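Local coordinates for kinesin-like protein (Caenorhabditis elegans, PDB 5X3E) that probably acts as a kinesin-6 motor, coupling ATP hydrolysis in its P-loop motor domain to force production on microtubules, at residues 159-164 against 315-320. Numbering follows the deposited sequence.
With SO4 (sulfate ion), chain F.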
loop_
_atom_site.group_PDB
_atom_site.type_symbol
_atom_site.label_atom_id
_atom_site.label_comp_id
_atom_site.label_asym_id
_atom_site.label_seq_id
_atom_site.Cartn_x
_atom_site.Cartn_y
_atom_site.Cartn_z
ATOM N N LYS A 159 -13.676 -2.779 -19.798
ATOM C CA LYS A 159 -12.325 -3.300 -19.848
ATOM C C LYS A 159 -11.774 -3.255 -21.269
ATOM O O LYS A 159 -12.512 -3.149 -22.254
ATOM C CB LYS A 159 -12.301 -4.743 -19.339
ATOM C CG LYS A 159 -12.591 -4.890 -17.856
ATOM C CD LYS A 159 -12.489 -6.351 -17.468
ATOM C CE LYS A 159 -12.715 -6.576 -15.989
ATOM N NZ LYS A 159 -12.597 -8.020 -15.648
ATOM N N CYS A 160 -10.445 -3.312 -21.351
ATOM C CA CYS A 160 -9.681 -3.432 -22.586
ATOM C C CYS A 160 -9.747 -2.189 -23.462
ATOM O O CYS A 160 -9.310 -2.236 -24.620
ATOM C CB CYS A 160 -10.106 -4.666 -23.389
ATOM S SG CYS A 160 -10.210 -6.166 -22.376
ATOM N N ILE A 161 -10.282 -1.082 -22.951
ATOM C CA ILE A 161 -10.109 0.199 -23.625
ATOM C C ILE A 161 -8.727 0.762 -23.312
ATOM O O ILE A 161 -7.873 0.899 -24.198
ATOM C CB ILE A 161 -11.233 1.177 -23.232
ATOM C CG1 ILE A 161 -12.592 0.628 -23.671
ATOM C CG2 ILE A 161 -11.014 2.533 -23.881
ATOM C CD1 ILE A 161 -13.773 1.269 -22.966
ATOM N N PHE A 162 -8.480 1.069 -22.041
ATOM C CA PHE A 162 -7.111 1.204 -21.570
ATOM C C PHE A 162 -6.486 -0.181 -21.471
ATOM O O PHE A 162 -7.178 -1.173 -21.230
ATOM C CB PHE A 162 -7.061 1.865 -20.193
ATOM C CG PHE A 162 -7.585 3.272 -20.153
ATOM C CD1 PHE A 162 -6.772 4.336 -20.504
ATOM C CD2 PHE A 162 -8.875 3.534 -19.715
ATOM C CE1 PHE A 162 -7.243 5.634 -20.443
ATOM C CE2 PHE A 162 -9.348 4.825 -19.651
ATOM C CZ PHE A 162 -8.534 5.876 -20.017
ATOM N N TYR A 163 -5.168 -0.252 -21.666
ATOM C CA TYR A 163 -4.468 -1.516 -21.474
ATOM C C TYR A 163 -2.985 -1.250 -21.261
ATOM O O TYR A 163 -2.427 -0.324 -21.861
ATOM C CB TYR A 163 -4.694 -2.469 -22.662
ATOM C CG TYR A 163 -4.142 -1.996 -23.994
ATOM C CD1 TYR A 163 -4.864 -1.122 -24.803
ATOM C CD2 TYR A 163 -2.919 -2.459 -24.461
ATOM C CE1 TYR A 163 -4.368 -0.704 -26.024
ATOM C CE2 TYR A 163 -2.418 -2.049 -25.685
ATOM C CZ TYR A 163 -3.147 -1.176 -26.460
ATOM O OH TYR A 163 -2.644 -0.762 -27.669
ATOM N N PRO A 164 -2.321 -2.052 -20.428
ATOM C CA PRO A 164 -0.900 -1.821 -20.135
ATOM C C PRO A 164 -0.021 -2.045 -21.354
ATOM O O PRO A 164 -0.243 -2.967 -22.144
ATOM C CB PRO A 164 -0.589 -2.855 -19.046
ATOM C CG PRO A 164 -1.913 -3.363 -18.574
ATOM C CD PRO A 164 -2.854 -3.224 -19.717
ATOM N N VAL A 315 -19.289 6.700 -22.863
ATOM C CA VAL A 315 -18.244 7.165 -21.966
ATOM C C VAL A 315 -16.938 6.586 -22.484
ATOM O O VAL A 315 -16.695 5.382 -22.368
ATOM C CB VAL A 315 -18.514 6.738 -20.519
ATOM C CG1 VAL A 315 -17.429 7.278 -19.600
ATOM C CG2 VAL A 315 -19.886 7.207 -20.090
ATOM N N TYR A 316 -16.111 7.427 -23.093
ATOM C CA TYR A 316 -14.920 6.947 -23.774
ATOM C C TYR A 316 -13.832 8.000 -23.681
ATOM O O TYR A 316 -14.133 9.201 -23.683
ATOM C CB TYR A 316 -15.221 6.612 -25.241
ATOM C CG TYR A 316 -14.417 5.449 -25.754
ATOM C CD1 TYR A 316 -14.813 4.144 -25.493
ATOM C CD2 TYR A 316 -13.264 5.651 -26.503
ATOM C CE1 TYR A 316 -14.079 3.073 -25.953
ATOM C CE2 TYR A 316 -12.522 4.581 -26.970
ATOM C CZ TYR A 316 -12.939 3.295 -26.689
ATOM O OH TYR A 316 -12.218 2.222 -27.136
ATOM N N PRO A 317 -12.569 7.593 -23.599
ATOM C CA PRO A 317 -11.476 8.567 -23.594
ATOM C C PRO A 317 -11.168 9.071 -24.995
ATOM O O PRO A 317 -11.511 8.451 -26.003
ATOM C CB PRO A 317 -10.296 7.759 -23.042
ATOM C CG PRO A 317 -10.578 6.367 -23.508
ATOM C CD PRO A 317 -12.078 6.218 -23.395
ATOM N N THR A 318 -10.501 10.221 -25.038
ATOM C CA THR A 318 -9.873 10.654 -26.277
ATOM C C THR A 318 -8.769 9.665 -26.644
ATOM O O THR A 318 -8.104 9.096 -25.773
ATOM C CB THR A 318 -9.295 12.062 -26.123
ATOM O OG1 THR A 318 -8.383 12.091 -25.021
ATOM C CG2 THR A 318 -10.414 13.062 -25.860
ATOM N N MET A 319 -8.564 9.467 -27.946
ATOM C CA MET A 319 -7.677 8.395 -28.383
ATOM C C MET A 319 -6.210 8.674 -28.082
ATOM O O MET A 319 -5.410 7.733 -28.063
ATOM C CB MET A 319 -7.860 8.147 -29.880
ATOM C CG MET A 319 -9.237 7.617 -30.254
ATOM S SD MET A 319 -9.624 6.072 -29.405
ATOM C CE MET A 319 -8.290 5.031 -29.997
ATOM N N ASP A 320 -5.846 9.923 -27.803
ATOM C CA ASP A 320 -4.448 10.299 -27.585
ATOM C C ASP A 320 -3.972 9.761 -26.240
ATOM O O ASP A 320 -4.280 10.319 -25.185
ATOM C CB ASP A 320 -4.299 11.815 -27.664
ATOM C CG ASP A 320 -2.860 12.275 -27.500
ATOM O OD1 ASP A 320 -2.642 13.501 -27.390
ATOM O OD2 ASP A 320 -1.950 11.418 -27.483
HETATM S S SO4 F . -16.374 -4.922 -18.373
HETATM O O1 SO4 F . -17.520 -5.405 -19.133
HETATM O O2 SO4 F . -16.811 -3.981 -17.348
HETATM O O3 SO4 F . -15.714 -6.067 -17.747
HETATM O O4 SO4 F . -15.459 -4.245 -19.284
#
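The hydroxyl of Tyr-316 reaches across to 159-164: Tyr-316 OH lies 3.5 Å from Ile-161 CG2 and hydrogen-bonds to the carbonyl oxygen of Arg-173, just beyond strand 169-172. Arg-173 also pairs its backbone with Ile-161, gives NH1 to the carbonyl oxygen of Cys-160 and makes a cation-pi contact with Tyr-163, so one residue serves both sides of the contact.

Ile-161 supplies most of the apolar surface on its side. With CG1 beside the backbone N and CG2 anti to it (chi1 -62°), its two branches spread along the tyrosine. CG2 sits 3.5 Å from Tyr-316 CZ, on a line oblique to the ring, while the CG1-CD1 branch lies along the neighbouring ring carbon, with Ile-161 CD1 3.5 Å from Tyr-316 CE1. The same CG2 also meets the adjoining proline, 3.9 Å from Pro-317 CD, and so touches both residues.

Beside this pair, Phe-162 brings the far end of its ring to the proline, with CZ 4.0 Å from Pro-317 CB. The two side chains run past each other in opposite directions, and the approach to the phenylalanine ring is again oblique. Ile-172 touches both residues, and Phe-218 of strand 213-225 also packs on Phe-162.

In fold terms, the connection between strands 296-307 and 325-333 rests here against the start of the small hairpin 162-165/169-172, Ile-161 just before its first strand and Phe-162 at the beginning of it, with helix 175-187 adding Ala-178 to Ile-161 and Thr-175 to Tyr-316. Between 159-164 and 315-320 themselves there is no direct polar bond: van der Waals contact joins them, while the carbonyl of Arg-173 links the Tyr-316 hydroxyl to the hairpin.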